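Ribosome inactivating type 1 protein (PDB 3MVG) belongs to the single-chain, type 1 ribosome-inactivating proteins, plant proteins named for their action on ribosomes. Local coordinates at residues V33-A41 with R239-R249. Numbering follows the deposited sequence.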
loop_
_atom_site.group_PDB
_atom_site.type_symbol
_atom_site.label_atom_id
_atom_site.label_comp_id
_atom_site.label_asym_id
_atom_site.label_seq_id
_atom_site.Cartn_x
_atom_site.Cartn_y
_atom_site.Cartn_z
ATOM N N VAL A 33 16.147 11.146 5.249
ATOM C CA VAL A 33 16.370 10.858 6.673
ATOM C C VAL A 33 15.722 9.510 6.978
ATOM O O VAL A 33 14.503 9.352 6.832
ATOM C CB VAL A 33 15.798 11.967 7.599
ATOM C CG1 VAL A 33 16.022 11.613 9.063
ATOM C CG2 VAL A 33 16.443 13.325 7.289
ATOM N N HIS A 34 16.537 8.532 7.374
ATOM C CA HIS A 34 16.059 7.154 7.575
ATOM C C HIS A 34 15.228 6.648 6.396
ATOM O O HIS A 34 14.192 5.997 6.573
ATOM C CB HIS A 34 15.275 7.018 8.879
ATOM C CG HIS A 34 16.100 7.266 10.101
ATOM N ND1 HIS A 34 17.029 6.356 10.558
ATOM C CD2 HIS A 34 16.139 8.315 10.956
ATOM C CE1 HIS A 34 17.604 6.837 11.648
ATOM N NE2 HIS A 34 17.087 8.024 11.908
ATOM N N ASP A 35 15.692 6.979 5.192
ATOM C CA ASP A 35 15.078 6.535 3.934
ATOM C C ASP A 35 13.694 7.120 3.663
ATOM O O ASP A 35 12.926 6.562 2.870
ATOM C CB ASP A 35 15.111 5.008 3.797
ATOM C CG ASP A 35 16.515 4.483 3.640
ATOM O OD1 ASP A 35 17.361 5.198 3.059
ATOM O OD2 ASP A 35 16.779 3.361 4.101
ATOM N N ILE A 36 13.393 8.236 4.327
ATOM C CA ILE A 36 12.195 9.014 4.060
ATOM C C ILE A 36 12.636 10.400 3.582
ATOM O O ILE A 36 13.529 11.010 4.182
ATOM C CB ILE A 36 11.293 9.146 5.306
ATOM C CG1 ILE A 36 11.068 7.780 5.962
ATOM C CG2 ILE A 36 9.961 9.802 4.936
ATOM C CD1 ILE A 36 10.277 7.849 7.240
ATOM N N PRO A 37 12.038 10.896 2.485
ATOM C CA PRO A 37 12.395 12.234 2.008
ATOM C C PRO A 37 12.090 13.333 3.017
ATOM O O PRO A 37 11.025 13.343 3.645
ATOM C CB PRO A 37 11.502 12.417 0.781
ATOM C CG PRO A 37 11.266 11.041 0.290
ATOM C CD PRO A 37 11.149 10.202 1.529
ATOM N N LEU A 38 13.035 14.255 3.148
ATOM C CA LEU A 38 12.874 15.431 3.982
ATOM C C LEU A 38 12.386 16.581 3.121
ATOM O O LEU A 38 12.978 16.879 2.081
ATOM C CB LEU A 38 14.221 15.792 4.608
ATOM C CG LEU A 38 14.266 16.932 5.632
ATOM C CD1 LEU A 38 13.462 16.581 6.865
ATOM C CD2 LEU A 38 15.714 17.218 6.008
ATOM N N LEU A 39 11.298 17.219 3.531
ATOM C CA LEU A 39 10.787 18.365 2.790
ATOM C C LEU A 39 11.713 19.571 2.980
ATOM O O LEU A 39 12.502 19.616 3.942
ATOM C CB LEU A 39 9.347 18.669 3.214
ATOM C CG LEU A 39 8.334 17.596 2.783
ATOM C CD1 LEU A 39 6.975 17.916 3.339
ATOM C CD2 LEU A 39 8.255 17.440 1.252
ATOM N N PRO A 40 11.664 20.539 2.050
ATOM C CA PRO A 40 12.565 21.693 2.135
ATOM C C PRO A 40 12.289 22.608 3.321
ATOM O O PRO A 40 11.214 22.570 3.931
ATOM C CB PRO A 40 12.322 22.459 0.829
ATOM C CG PRO A 40 11.171 21.854 0.194
ATOM C CD PRO A 40 10.871 20.534 0.807
ATOM N N ALA A 41 13.287 23.426 3.629
ATOM C CA ALA A 41 13.100 24.590 4.486
ATOM C C ALA A 41 12.418 25.705 3.676
ATOM O O ALA A 41 12.612 25.804 2.462
ATOM C CB ALA A 41 14.444 25.062 5.017
ATOM N N ARG A 239 8.037 4.173 9.033
ATOM C CA ARG A 239 8.164 3.990 7.591
ATOM C C ARG A 239 7.314 2.823 7.089
ATOM O O ARG A 239 6.687 2.912 6.027
ATOM C CB ARG A 239 9.639 3.799 7.213
ATOM C CG ARG A 239 9.911 3.872 5.701
ATOM C CD ARG A 239 11.397 3.704 5.357
ATOM N NE ARG A 239 11.858 2.408 5.829
ATOM C CZ ARG A 239 12.764 2.214 6.778
ATOM N NH1 ARG A 239 13.424 3.231 7.322
ATOM N NH2 ARG A 239 13.027 0.975 7.157
ATOM N N THR A 240 7.282 1.728 7.845
ATOM C CA THR A 240 6.670 0.475 7.385
ATOM C C THR A 240 5.171 0.393 7.667
ATOM O O THR A 240 4.385 0.070 6.773
ATOM C CB THR A 240 7.367 -0.743 8.025
ATOM O OG1 THR A 240 8.753 -0.720 7.676
ATOM C CG2 THR A 240 6.771 -2.051 7.548
ATOM N N PHE A 241 4.787 0.655 8.912
ATOM C CA PHE A 241 3.398 0.534 9.335
ATOM C C PHE A 241 2.581 1.754 8.927
ATOM O O PHE A 241 1.518 1.623 8.331
ATOM C CB PHE A 241 3.339 0.299 10.851
ATOM C CG PHE A 241 1.945 0.194 11.405
ATOM C CD1 PHE A 241 1.301 -1.035 11.471
ATOM C CD2 PHE A 241 1.285 1.320 11.878
ATOM C CE1 PHE A 241 0.008 -1.135 11.992
ATOM C CE2 PHE A 241 -0.004 1.228 12.398
ATOM C CZ PHE A 241 -0.641 -0.000 12.452
ATOM N N CYS A 242 3.072 2.945 9.251
ATOM C CA CYS A 242 2.356 4.178 8.906
ATOM C C CYS A 242 2.514 4.544 7.437
ATOM O O CYS A 242 1.735 5.328 6.897
ATOM C CB CYS A 242 2.845 5.347 9.759
ATOM S SG CYS A 242 2.713 5.118 11.535
ATOM N N GLY A 243 3.544 4.007 6.795
ATOM C CA GLY A 243 3.876 4.438 5.444
ATOM C C GLY A 243 4.279 5.903 5.393
ATOM O O GLY A 243 4.068 6.580 4.393
ATOM N N LEU A 244 4.877 6.407 6.474
ATOM C CA LEU A 244 5.337 7.794 6.499
ATOM C C LEU A 244 6.295 8.007 5.330
ATOM O O LEU A 244 7.297 7.300 5.216
ATOM C CB LEU A 244 6.001 8.112 7.836
ATOM C CG LEU A 244 6.532 9.527 8.014
ATOM C CD1 LEU A 244 5.417 10.556 7.950
ATOM C CD2 LEU A 244 7.266 9.608 9.351
ATOM N N ALA A 245 5.983 8.974 4.462
ATOM C CA ALA A 245 6.606 9.034 3.143
ATOM C C ALA A 245 7.236 10.368 2.806
ATOM O O ALA A 245 7.932 10.486 1.801
ATOM C CB ALA A 245 5.592 8.644 2.061
ATOM N N LEU A 246 6.949 11.374 3.625
ATOM C CA LEU A 246 7.553 12.704 3.542
ATOM C C LEU A 246 7.688 13.208 4.961
ATOM O O LEU A 246 6.798 12.962 5.781
ATOM C CB LEU A 246 6.659 13.687 2.775
ATOM C CG LEU A 246 6.318 13.385 1.319
ATOM C CD1 LEU A 246 5.254 14.344 0.827
ATOM C CD2 LEU A 246 7.564 13.466 0.457
ATOM N N LEU A 247 8.772 13.924 5.241
ATOM C CA LEU A 247 9.000 14.464 6.580
ATOM C C LEU A 247 8.920 15.974 6.593
ATOM O O LEU A 247 9.620 16.648 5.831
ATOM C CB LEU A 247 10.375 14.056 7.115
ATOM C CG LEU A 247 10.716 12.577 7.170
ATOM C CD1 LEU A 247 12.178 12.432 7.525
ATOM C CD2 LEU A 247 9.846 11.820 8.144
ATOM N N LEU A 248 8.078 16.510 7.479
ATOM C CA LEU A 248 8.094 17.944 7.767
ATOM C C LEU A 248 9.419 18.284 8.452
ATOM O O LEU A 248 9.714 17.734 9.515
ATOM C CB LEU A 248 6.920 18.319 8.673
ATOM C CG LEU A 248 6.793 19.805 9.006
ATOM C CD1 LEU A 248 6.440 20.616 7.759
ATOM C CD2 LEU A 248 5.742 19.991 10.075
ATOM N N ARG A 249 10.214 19.164 7.852
ATOM C CA ARG A 249 11.536 19.470 8.407
ATOM C C ARG A 249 11.403 20.110 9.785
ATOM O O ARG A 249 10.657 21.079 9.972
ATOM C CB ARG A 249 12.340 20.351 7.452
ATOM C CG ARG A 249 13.793 20.581 7.885
ATOM C CD ARG A 249 14.562 21.407 6.873
ATOM N NE ARG A 249 14.659 20.695 5.599
ATOM C CZ ARG A 249 15.670 20.779 4.746
ATOM N NH1 ARG A 249 16.704 21.582 4.992
ATOM N NH2 ARG A 249 15.647 20.058 3.632
HETATM O O HOH W 1 9.664 21.040 5.685
#
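Leu247 and Leu38 form a single parallel backbone bridge. Leu247 N donates to Pro37 O (2.8 Å), and Leu39 N returns a nearly straight bond to Leu247 O (2.9 Å, 166° at the hydrogen). The bridge ties the segment after the hairpin of 32-33 and 36-37 to the C-terminal segment beyond helix 235-240.

Two arginines donate to carbonyls toward the ends. With CG anti to its backbone nitrogen (chi1 -173°) and a bend at chi3, Arg249 brings NE to Leu39 O at 2.9 Å, in the carbonyl plane; NH2 adds a weak bond to the same oxygen. Leu38 CD2 lies over one guanidinium face and Ala41 N over the opposite one, toward the rim. A water accepts from Arg249 N and donates to Pro40 O. At the hairpin, Arg239 NH1 reaches His34 O (3.0 Å) from above the carbonyl plane, 41° out of it. Arg239 NE bonds to Asn175 of the second subunit, and Asp35 forms a salt bridge with Arg184 of that subunit.

The apolar packing centres on Ile36 and Leu247, whose side chains cross at about a right angle. In one of its two conformers, Ile36 CG2 touches Leu247 CG at 3.6 Å, while its CD1 extends to Leu244. Leu247 CD1 rests against Val33 CB (3.7 Å). Leu246 CD2 touches both Pro37 CB and Leu39 CD2, each at 4.1 Å. Leu27 of helix 13-27 touches both Leu246 and Leu39.

The chemistry implies a buried, largely apolar join between parts distant in sequence. Its backbone bonds set the register, and Arg249 is positioned by the carbonyl of Leu39 with Leu38 and Ala41 over its faces, though a crystal neighbour also touches it. Arg239 links the hairpin turn to the subunit interface.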